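Local atomic coordinates of uncharacterized protein MJ1062 (Methanocaldococcus jannaschii, PDB entry 3EO4), a protein that is of unknown function, though this C-terminal piece carries a GNAT-type domain and so probably transfers acyl groups in a longer protein that also has a predicted glycosyltransferase part. Residues 57-60 / 61-64; 104-107 / 108-111; 116-119 / 120-124; 134-137 / 138-142. One frame throughout, in Å; residues are numbered along the deposited sequence.

Interaction 1. Residues 57-60 / 61-64; sequences MSRE and NRVD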
loop_
_atom_site.group_PDB
_atom_site.type_symbol
_atom_site.label_atom_id
_atom_site.label_comp_id
_atom_site.label_asym_id
_atom_site.label_seq_id
_atom_site.Cartn_x
_atom_site.Cartn_y
_atom_site.Cartn_z
HETATM N N MSE A 57 -7.220 12.802 -11.744
HETATM C CA MSE A 57 -8.133 13.637 -12.508
HETATM C C MSE A 57 -7.438 14.326 -13.688
HETATM O O MSE A 57 -8.106 14.881 -14.550
HETATM C CB MSE A 57 -8.806 14.690 -11.605
HETATM C CG MSE A 57 -9.601 14.099 -10.421
HETATM SE SE MSE A 57 -11.105 12.934 -11.007
HETATM C CE MSE A 57 -12.364 14.383 -11.501
ATOM N N SER A 58 -6.107 14.302 -13.714
ATOM C CA SER A 58 -5.337 14.965 -14.769
ATOM C C SER A 58 -4.961 14.050 -15.936
ATOM O O SER A 58 -4.491 14.545 -16.968
ATOM C CB SER A 58 -4.043 15.545 -14.199
ATOM O OG SER A 58 -4.171 16.935 -13.939
ATOM N N ARG A 59 -5.134 12.732 -15.766
ATOM C CA ARG A 59 -4.586 11.777 -16.714
ATOM C C ARG A 59 -5.022 12.050 -18.178
ATOM O O ARG A 59 -6.192 12.296 -18.443
ATOM C CB ARG A 59 -4.919 10.335 -16.296
ATOM C CG ARG A 59 -4.428 9.959 -14.906
ATOM C CD ARG A 59 -5.122 8.715 -14.376
ATOM N NE ARG A 59 -4.771 7.539 -15.147
ATOM C CZ ARG A 59 -5.607 6.869 -15.939
ATOM N NH1 ARG A 59 -5.172 5.804 -16.608
ATOM N NH2 ARG A 59 -6.877 7.244 -16.050
ATOM N N GLU A 60 -4.055 12.039 -19.099
ATOM C CA GLU A 60 -4.309 12.092 -20.536
ATOM C C GLU A 60 -3.269 11.269 -21.264
ATOM O O GLU A 60 -2.123 11.172 -20.803
ATOM C CB GLU A 60 -4.228 13.526 -21.045
ATOM C CG GLU A 60 -5.567 14.208 -21.122
ATOM C CD GLU A 60 -5.604 15.486 -20.297
ATOM O OE1 GLU A 60 -4.561 15.807 -19.656
ATOM O OE2 GLU A 60 -6.674 16.156 -20.282
ATOM N N ASN A 61 -3.669 10.702 -22.402
ATOM C CA ASN A 61 -2.764 9.957 -23.292
ATOM C C ASN A 61 -2.014 8.846 -22.574
ATOM O O ASN A 61 -0.852 8.559 -22.879
ATOM C CB ASN A 61 -1.782 10.922 -23.982
ATOM C CG ASN A 61 -2.484 11.938 -24.843
ATOM O OD1 ASN A 61 -3.148 11.581 -25.821
ATOM N ND2 ASN A 61 -2.363 13.204 -24.485
ATOM N N ARG A 62 -2.675 8.234 -21.599
ATOM C CA ARG A 62 -2.087 7.131 -20.862
ATOM C C ARG A 62 -3.143 6.113 -20.494
ATOM O O ARG A 62 -4.339 6.403 -20.519
ATOM C CB ARG A 62 -1.367 7.614 -19.601
ATOM C CG ARG A 62 -2.238 8.320 -18.567
ATOM C CD ARG A 62 -1.384 8.755 -17.359
ATOM N NE ARG A 62 -0.876 7.645 -16.537
ATOM C CZ ARG A 62 0.366 7.587 -16.035
ATOM N NH1 ARG A 62 1.242 8.547 -16.300
ATOM N NH2 ARG A 62 0.743 6.562 -15.272
ATOM N N VAL A 63 -2.680 4.908 -20.198
ATOM C CA VAL A 63 -3.511 3.848 -19.685
ATOM C C VAL A 63 -2.748 3.291 -18.479
ATOM O O VAL A 63 -1.516 3.157 -18.539
ATOM C CB VAL A 63 -3.718 2.749 -20.738
ATOM C CG1 VAL A 63 -4.338 1.471 -20.102
ATOM C CG2 VAL A 63 -4.562 3.256 -21.906
ATOM N N ASP A 64 -3.469 3.014 -17.389
ATOM C CA ASP A 64 -2.882 2.363 -16.223
ATOM C C ASP A 64 -3.593 1.057 -15.932
ATOM O O ASP A 64 -4.827 0.974 -16.004
ATOM C CB ASP A 64 -2.998 3.263 -14.995
ATOM C CG ASP A 64 -2.195 4.527 -15.131
ATOM O OD1 ASP A 64 -1.064 4.568 -14.592
ATOM O OD2 ASP A 64 -2.698 5.476 -15.776
HETATM O O HOH W 1 -6.393 3.467 -17.648
#

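Interaction 2. Residues 104-107 / 108-111; sequences GKHI and GRHS. With MES (2-(N-morpholino)-ethanesulfonic acid), chain E.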
loop_
_atom_site.group_PDB
_atom_site.type_symbol
_atom_site.label_atom_id
_atom_site.label_comp_id
_atom_site.label_asym_id
_atom_site.label_seq_id
_atom_site.Cartn_x
_atom_site.Cartn_y
_atom_site.Cartn_z
ATOM N N GLY A 104 12.156 -9.963 -8.529
ATOM C CA GLY A 104 13.071 -10.982 -9.034
ATOM C C GLY A 104 12.387 -12.286 -9.429
ATOM O O GLY A 104 13.046 -13.311 -9.503
ATOM N N LYS A 105 11.079 -12.256 -9.702
ATOM C CA LYS A 105 10.344 -13.470 -10.150
ATOM C C LYS A 105 9.618 -13.338 -11.497
ATOM O O LYS A 105 8.723 -14.146 -11.813
ATOM C CB LYS A 105 9.393 -13.969 -9.065
ATOM C CG LYS A 105 10.138 -14.613 -7.914
ATOM C CD LYS A 105 9.267 -14.725 -6.676
ATOM C CE LYS A 105 9.963 -15.590 -5.634
ATOM N NZ LYS A 105 9.388 -15.362 -4.285
ATOM N N HIS A 106 10.031 -12.332 -12.277
ATOM C CA HIS A 106 9.590 -12.121 -13.658
ATOM C C HIS A 106 8.191 -11.541 -13.807
ATOM O O HIS A 106 7.693 -11.406 -14.921
ATOM C CB HIS A 106 9.678 -13.414 -14.476
ATOM C CG HIS A 106 11.071 -13.903 -14.700
ATOM N ND1 HIS A 106 12.010 -13.966 -13.694
ATOM C CD2 HIS A 106 11.674 -14.397 -15.808
ATOM C CE1 HIS A 106 13.135 -14.467 -14.172
ATOM N NE2 HIS A 106 12.959 -14.734 -15.454
ATOM N N ILE A 107 7.553 -11.195 -12.696
ATOM C CA ILE A 107 6.214 -10.617 -12.777
ATOM C C ILE A 107 6.219 -9.309 -13.538
ATOM O O ILE A 107 5.340 -9.069 -14.385
ATOM C CB ILE A 107 5.601 -10.449 -11.391
ATOM C CG1 ILE A 107 5.178 -11.836 -10.884
ATOM C CG2 ILE A 107 4.384 -9.538 -11.455
ATOM C CD1 ILE A 107 5.544 -12.130 -9.474
ATOM N N GLY A 108 7.213 -8.469 -13.250
ATOM C CA GLY A 108 7.284 -7.167 -13.910
ATOM C C GLY A 108 7.556 -7.356 -15.387
ATOM O O GLY A 108 6.955 -6.709 -16.242
ATOM N N ARG A 109 8.476 -8.263 -15.676
ATOM C CA ARG A 109 8.833 -8.592 -17.037
ATOM C C ARG A 109 7.609 -9.025 -17.854
ATOM O O ARG A 109 7.362 -8.484 -18.926
ATOM C CB ARG A 109 9.888 -9.687 -17.010
ATOM C CG ARG A 109 10.427 -10.052 -18.349
ATOM C CD ARG A 109 11.307 -11.277 -18.286
ATOM N NE ARG A 109 11.834 -11.509 -19.626
ATOM C CZ ARG A 109 11.370 -12.416 -20.484
ATOM N NH1 ARG A 109 10.373 -13.242 -20.140
ATOM N NH2 ARG A 109 11.930 -12.508 -21.687
ATOM N N HIS A 110 6.858 -10.001 -17.349
ATOM C CA HIS A 110 5.651 -10.493 -18.023
ATOM C C HIS A 110 4.582 -9.416 -18.169
ATOM O O HIS A 110 3.879 -9.382 -19.153
ATOM C CB HIS A 110 5.066 -11.673 -17.263
ATOM C CG HIS A 110 5.872 -12.924 -17.397
ATOM N ND1 HIS A 110 7.217 -12.985 -17.087
ATOM C CD2 HIS A 110 5.526 -14.172 -17.800
ATOM C CE1 HIS A 110 7.666 -14.208 -17.303
ATOM N NE2 HIS A 110 6.660 -14.949 -17.733
ATOM N N SER A 111 4.456 -8.554 -17.175
ATOM C CA SER A 111 3.469 -7.465 -17.235
ATOM C C SER A 111 3.829 -6.479 -18.334
ATOM O O SER A 111 2.969 -6.091 -19.143
ATOM C CB SER A 111 3.386 -6.700 -15.910
ATOM O OG SER A 111 2.941 -7.525 -14.867
HETATM O O1 MES E . 11.278 -0.581 -9.679
HETATM C C2 MES E . 10.104 -1.155 -10.270
HETATM C C3 MES E . 10.358 -2.556 -10.852
HETATM N N4 MES E . 11.045 -3.352 -9.832
HETATM C C5 MES E . 11.390 -2.782 -8.529
HETATM C C6 MES E . 12.019 -1.416 -8.764
HETATM C C7 MES E . 11.426 -4.736 -10.115
HETATM C C8 MES E . 10.173 -5.574 -10.414
HETATM S S MES E . 10.664 -7.111 -10.831
HETATM O O1S MES E . 11.475 -7.598 -9.695
HETATM O O2S MES E . 9.545 -8.060 -11.079
HETATM O O3S MES E . 11.516 -7.059 -12.034
#

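Interaction 3. Residues 116-119 / 120-124; sequences LKWL and KNIGY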
loop_
_atom_site.group_PDB
_atom_site.type_symbol
_atom_site.label_atom_id
_atom_site.label_comp_id
_atom_site.label_asym_id
_atom_site.label_seq_id
_atom_site.Cartn_x
_atom_site.Cartn_y
_atom_site.Cartn_z
ATOM N N LEU A 116 3.509 -4.289 -24.150
ATOM C CA LEU A 116 4.136 -4.235 -25.464
ATOM C C LEU A 116 3.323 -4.913 -26.558
ATOM O O LEU A 116 3.262 -4.417 -27.691
ATOM C CB LEU A 116 5.569 -4.803 -25.449
ATOM C CG LEU A 116 6.548 -4.160 -24.456
ATOM C CD1 LEU A 116 7.825 -4.966 -24.412
ATOM C CD2 LEU A 116 6.845 -2.685 -24.732
ATOM N N LYS A 117 2.700 -6.041 -26.224
ATOM C CA LYS A 117 1.880 -6.752 -27.197
ATOM C C LYS A 117 0.647 -5.910 -27.558
ATOM O O LYS A 117 0.259 -5.832 -28.721
ATOM C CB LYS A 117 1.475 -8.134 -26.671
ATOM C CG LYS A 117 1.004 -9.118 -27.754
ATOM C CD LYS A 117 2.222 -9.723 -28.518
ATOM C CE LYS A 117 1.983 -9.855 -30.044
ATOM N NZ LYS A 117 0.958 -10.873 -30.395
ATOM N N TRP A 118 0.035 -5.287 -26.559
ATOM C CA TRP A 118 -1.143 -4.461 -26.791
ATOM C C TRP A 118 -0.769 -3.267 -27.667
ATOM O O TRP A 118 -1.464 -2.968 -28.618
ATOM C CB TRP A 118 -1.702 -3.977 -25.459
ATOM C CG TRP A 118 -2.847 -2.992 -25.578
ATOM C CD1 TRP A 118 -4.139 -3.279 -25.895
ATOM C CD2 TRP A 118 -2.791 -1.562 -25.372
ATOM N NE1 TRP A 118 -4.895 -2.122 -25.917
ATOM C CE2 TRP A 118 -4.094 -1.059 -25.580
ATOM C CE3 TRP A 118 -1.765 -0.666 -25.065
ATOM C CZ2 TRP A 118 -4.401 0.304 -25.466
ATOM C CZ3 TRP A 118 -2.071 0.684 -24.939
ATOM C CH2 TRP A 118 -3.379 1.159 -25.147
ATOM N N LEU A 119 0.338 -2.599 -27.353
ATOM C CA LEU A 119 0.845 -1.468 -28.176
ATOM C C LEU A 119 1.108 -1.820 -29.642
ATOM O O LEU A 119 0.695 -1.093 -30.565
ATOM C CB LEU A 119 2.143 -0.912 -27.576
ATOM C CG LEU A 119 2.032 -0.205 -26.243
ATOM C CD1 LEU A 119 3.449 0.043 -25.731
ATOM C CD2 LEU A 119 1.237 1.133 -26.408
ATOM N N LYS A 120 1.825 -2.933 -29.831
ATOM C CA LYS A 120 2.154 -3.463 -31.145
ATOM C C LYS A 120 0.909 -3.728 -31.991
ATOM O O LYS A 120 0.864 -3.382 -33.173
ATOM C CB LYS A 120 2.956 -4.762 -31.016
ATOM C CG LYS A 120 3.479 -5.272 -32.324
ATOM C CD LYS A 120 4.436 -6.448 -32.136
ATOM C CE LYS A 120 4.941 -6.932 -33.489
ATOM N NZ LYS A 120 6.405 -7.290 -33.403
ATOM N N ASN A 121 -0.098 -4.321 -31.375
ATOM C CA ASN A 121 -1.253 -4.788 -32.113
ATOM C C ASN A 121 -2.120 -3.645 -32.666
ATOM O O ASN A 121 -2.822 -3.821 -33.662
ATOM C CB ASN A 121 -2.091 -5.698 -31.227
ATOM C CG ASN A 121 -1.529 -7.104 -31.140
ATOM O OD1 ASN A 121 -0.570 -7.472 -31.847
ATOM N ND2 ASN A 121 -2.148 -7.919 -30.287
ATOM N N ILE A 122 -2.058 -2.491 -31.999
ATOM C CA ILE A 122 -2.714 -1.280 -32.481
ATOM C C ILE A 122 -1.821 -0.341 -33.288
ATOM O O ILE A 122 -2.257 0.760 -33.645
ATOM C CB ILE A 122 -3.421 -0.490 -31.360
ATOM C CG1 ILE A 122 -2.455 -0.151 -30.230
ATOM C CG2 ILE A 122 -4.677 -1.266 -30.877
ATOM C CD1 ILE A 122 -3.034 0.803 -29.281
ATOM N N GLY A 123 -0.594 -0.779 -33.564
ATOM C CA GLY A 123 0.253 -0.135 -34.538
ATOM C C GLY A 123 1.390 0.756 -34.077
ATOM O O GLY A 123 1.950 1.474 -34.894
ATOM N N TYR A 124 1.738 0.736 -32.790
ATOM C CA TYR A 124 2.986 1.356 -32.345
ATOM C C TYR A 124 4.158 0.522 -32.828
ATOM O O TYR A 124 4.056 -0.696 -32.945
ATOM C CB TYR A 124 3.034 1.510 -30.812
ATOM C CG TYR A 124 2.058 2.550 -30.320
ATOM C CD1 TYR A 124 2.422 3.919 -30.302
ATOM C CD2 TYR A 124 0.767 2.189 -29.875
ATOM C CE1 TYR A 124 1.539 4.891 -29.843
ATOM C CE2 TYR A 124 -0.123 3.164 -29.409
ATOM C CZ TYR A 124 0.262 4.520 -29.423
ATOM O OH TYR A 124 -0.612 5.517 -29.012
#

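Interaction 4. Residues 134-137 / 138-142; sequences NNIR and SIKLF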
loop_
_atom_site.group_PDB
_atom_site.type_symbol
_atom_site.label_atom_id
_atom_site.label_comp_id
_atom_site.label_asym_id
_atom_site.label_seq_id
_atom_site.Cartn_x
_atom_site.Cartn_y
_atom_site.Cartn_z
ATOM N N ASN A 134 20.120 3.880 -10.254
ATOM C CA ASN A 134 20.250 3.007 -9.093
ATOM C C ASN A 134 19.254 1.865 -9.149
ATOM O O ASN A 134 19.358 0.902 -8.394
ATOM C CB ASN A 134 20.141 3.795 -7.759
ATOM C CG ASN A 134 18.761 4.428 -7.548
ATOM O OD1 ASN A 134 18.209 5.022 -8.459
ATOM N ND2 ASN A 134 18.204 4.294 -6.339
ATOM N N ASN A 135 18.291 1.968 -10.067
ATOM C CA ASN A 135 17.241 0.977 -10.166
ATOM C C ASN A 135 17.699 -0.243 -10.969
ATOM O O ASN A 135 17.286 -0.423 -12.126
ATOM C CB ASN A 135 15.973 1.595 -10.733
ATOM C CG ASN A 135 14.741 0.729 -10.492
ATOM O OD1 ASN A 135 14.848 -0.418 -10.056
ATOM N ND2 ASN A 135 13.560 1.289 -10.768
ATOM N N ILE A 136 18.558 -1.064 -10.350
ATOM C CA ILE A 136 19.152 -2.219 -11.029
ATOM C C ILE A 136 18.158 -3.304 -11.487
ATOM O O ILE A 136 18.354 -3.912 -12.541
ATOM C CB ILE A 136 20.452 -2.798 -10.322
ATOM C CG1 ILE A 136 20.600 -4.313 -10.529
ATOM C CG2 ILE A 136 20.549 -2.425 -8.844
ATOM C CD1 ILE A 136 21.352 -4.647 -11.772
ATOM N N ARG A 137 17.088 -3.513 -10.728
ATOM C CA ARG A 137 16.096 -4.542 -11.068
ATOM C C ARG A 137 15.292 -4.111 -12.286
ATOM O O ARG A 137 14.946 -4.928 -13.151
ATOM C CB ARG A 137 15.175 -4.846 -9.876
ATOM C CG ARG A 137 15.900 -5.666 -8.790
ATOM C CD ARG A 137 15.093 -5.783 -7.520
ATOM N NE ARG A 137 15.755 -6.578 -6.486
ATOM C CZ ARG A 137 15.883 -7.913 -6.490
ATOM N NH1 ARG A 137 16.494 -8.522 -5.479
ATOM N NH2 ARG A 137 15.419 -8.650 -7.493
ATOM N N SER A 138 15.050 -2.808 -12.377
ATOM C CA SER A 138 14.258 -2.319 -13.472
ATOM C C SER A 138 15.077 -2.314 -14.765
ATOM O O SER A 138 14.594 -2.717 -15.821
ATOM C CB SER A 138 13.663 -0.959 -13.134
ATOM O OG SER A 138 13.201 -0.339 -14.310
ATOM N N ILE A 139 16.335 -1.923 -14.665
ATOM C CA ILE A 139 17.256 -2.045 -15.793
ATOM C C ILE A 139 17.309 -3.493 -16.318
ATOM O O ILE A 139 17.219 -3.714 -17.518
ATOM C CB ILE A 139 18.667 -1.494 -15.429
ATOM C CG1 ILE A 139 18.573 0.035 -15.209
ATOM C CG2 ILE A 139 19.737 -1.905 -16.494
ATOM C CD1 ILE A 139 19.816 0.686 -14.589
ATOM N N LYS A 140 17.436 -4.472 -15.421
ATOM C CA LYS A 140 17.457 -5.884 -15.822
ATOM C C LYS A 140 16.160 -6.336 -16.463
ATOM O O LYS A 140 16.171 -7.086 -17.435
ATOM C CB LYS A 140 17.727 -6.767 -14.618
ATOM C CG LYS A 140 19.145 -6.666 -14.195
ATOM C CD LYS A 140 19.398 -7.486 -12.970
ATOM C CE LYS A 140 20.898 -7.603 -12.730
ATOM N NZ LYS A 140 21.135 -8.833 -11.943
ATOM N N LEU A 141 15.049 -5.883 -15.902
ATOM C CA LEU A 141 13.724 -6.150 -16.456
ATOM C C LEU A 141 13.633 -5.740 -17.935
ATOM O O LEU A 141 13.307 -6.564 -18.792
ATOM C CB LEU A 141 12.631 -5.442 -15.610
ATOM C CG LEU A 141 11.112 -5.673 -15.788
ATOM C CD1 LEU A 141 10.380 -4.903 -14.727
ATOM C CD2 LEU A 141 10.567 -5.281 -17.164
ATOM N N PHE A 142 13.920 -4.477 -18.228
ATOM C CA PHE A 142 13.714 -3.949 -19.583
ATOM C C PHE A 142 14.741 -4.457 -20.588
ATOM O O PHE A 142 14.387 -4.771 -21.738
ATOM C CB PHE A 142 13.662 -2.418 -19.578
ATOM C CG PHE A 142 12.371 -1.864 -19.031
ATOM C CD1 PHE A 142 11.229 -1.813 -19.827
ATOM C CD2 PHE A 142 12.294 -1.406 -17.708
ATOM C CE1 PHE A 142 10.031 -1.290 -19.323
ATOM C CE2 PHE A 142 11.114 -0.902 -17.191
ATOM C CZ PHE A 142 9.985 -0.844 -17.982
#

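Interaction 1. Residues 57-60 / 61-64
Arg59 and Arg62 both close on the carboxylate of Asp64, a three-residue salt-bridge network at the turn between helix 49-58 and strand 63-71 of the GNAT fold. Three N-H groups converge on OD2. Arg59 comes side-on and spends two nitrogens on it: NH1 lies 2.6 Å from Asp64 OD2, on the anti lone pair, while NE reaches the same atom from above the carboxylate plane. Arg62 arrives on the syn side with both oxygens in its grip, NE 2.9 Å from Asp64 OD2 and NH2 2.8 Å from Asp64 OD1, the latter nearly straight at 176°. The two guanidinium planes stand 66° apart, and together they fix the rotation of the acid. A bend in the Arg59 chain at chi3 (66°) swings its guanidinium over to Asp64. Were this acid an alanine, Arg59 and Arg62 would probably lose their shared counter-charge and be free to turn. Farther out, Trp55 of helix 49-58 packs on Arg62 and Asp64, and Asn82 of strand 74-84 touches both as well. A water ties the turn to the strand, lying 2.8 Å from Arg59 NH1 and 3.0 Å from Asp64 N.

Interaction 2. Residues 104-107 / 108-111
His106 occupies the N-cap position of helix 107-121, and its carbonyl takes the first helical bond, His110 N to His106 O at 2.9 Å and almost straight (173°). The His110 ring turns back toward the same acceptor: with CG beside the backbone N (chi1 -72°), ND1 comes to 2.7 Å from His106 O in a weak, bent bond. Carbon CE1 of that ring meets CB of His106 and lies near the plane of the His106 ring, at its edge. Arg109 runs extended alongside His106, Arg109 CD touching His106 CD2 at 4.0 Å, and carries its NE on to Ser144 OG. At the next residue, Ile107 O accepts twice from Ser111, whose N and OG (2.9 Å from Ile107 O) come from opposite faces of the carbonyl plane, so this buried hydroxyl is satisfied by the helix itself. The backbone also holds a sulfonate, probably from the buffer: Gly104 N is 2.7 Å from MES O1S and Gly108 N is 3.2 Å from MES O2S. Main-chain N-H groups gripping an anion at a glycine-bearing helix start fit the pyrophosphate-binding loop for acetyl-CoA in GNAT enzymes, with the sulfonate probably standing in for phosphate.

Interaction 3. Residues 116-119 / 120-124
Trp118 offers one face of its indole to Ile122: Ile122 CD1 sits over the six-membered ring, 4.1 Å from its centroid and 12° off the normal, a CH-pi contact displaced toward the rim. The same indole meets Trp65 edge-to-face. Tyr124 is used differently, for its ring turns an edge to the carbonyl oxygen of Leu119, Tyr124 CD2 lying 3.4 Å from Leu119 O near the ring plane. Leu119 CD2 then touches Tyr124 CD2 at 3.7 Å, the two side chains crossing obliquely. Ile122 gets over the indole because CG1 lies between the backbone N and the carbonyl carbon (chi1 55°), which also brings CG1 to 3.3 Å from Leu119 O. Beyond the rings, the Tyr124 hydroxyl bonds to Leu86 O, pinning the residue to the loop at Leu86. A serine at Tyr124 would probably leave Leu86 O without this mate and open a gap beside Leu119. Behind the side chains the helix unwinds: Ile122 N makes only weak bonds, to Trp118 O and Leu119 O, while Tyr124 N returns to Leu119 O at 3.1 Å and Gly123 N to Lys120 O at 3.0 Å. With Gly123 at positive phi as the C-prime residue, this is a Schellman motif ending helix 107-121, and Ile122, Gly123 and Tyr124 help line a pocket occupied by a polyether.

Interaction 4. Residues 134-137 / 138-142
Asn135 O takes two N-H groups at the head of helix 136-144. Ile139 N lies 3.1 Å from Asn135 O, close to straight at 171°, whereas Ser138 N bonds it only weakly. The same Ser138 N is shared with the Asn135 side chain, OD1 accepting at 3.3 Å in another weak bond, which makes Asn135 the N-cap. Setting CG opposite the backbone N (chi1 -164°) folds the amide back over the first turn, where its ND2 and CG both rest 3.3 Å from Ser138 CB. The donor end of that amide is engaged as well: ND2 hydrogen-bonds to O1 of the MES whose sulfonate lies at the start of helix 107-121. Ser138 OG bonds to O1 of a further MES. Ile136 and Lys140 run side by side in the same direction, the isoleucine's CD1 against the lysine's aliphatic chain, though their closest approach is too short to be trusted. Ile139 lays CG1 beside Asn135 O at 3.4 Å and packs on Ile131 of strand 126-132. Leu141 N returns to Arg137 O at 2.9 Å, and its side chain packs on Val112 and Ile95. The Asn135 amide thus works in two directions, its oxygen quieting a first-turn N-H and its nitrogen facing the buffer molecule in what is probably the cofactor cleft.

How the interactions relate
Two pairs emerge. Interactions 2 and 4, centres 11 Å apart, pack the starts of two helices together, Leu141 CG lying 3.7 Å from Arg109 N and Gly104 CA 3.7 Å from Arg137 NH2; one MES spans them, its sulfonate held by interaction 2 and its morpholine oxygen by interaction 4, in the probable acetyl-CoA site. Interactions 1 and 3, centres 18 Å apart, meet where Val63 CG2 touches Trp118 CH2 at 4.0 Å, and both contribute to the polyether pocket, through Asn61 and through Ile122, Gly123 and Tyr124. Helix 107-121 joins the pairs, beginning in interaction 2 and ending in interaction 3, centres 19 Å apart.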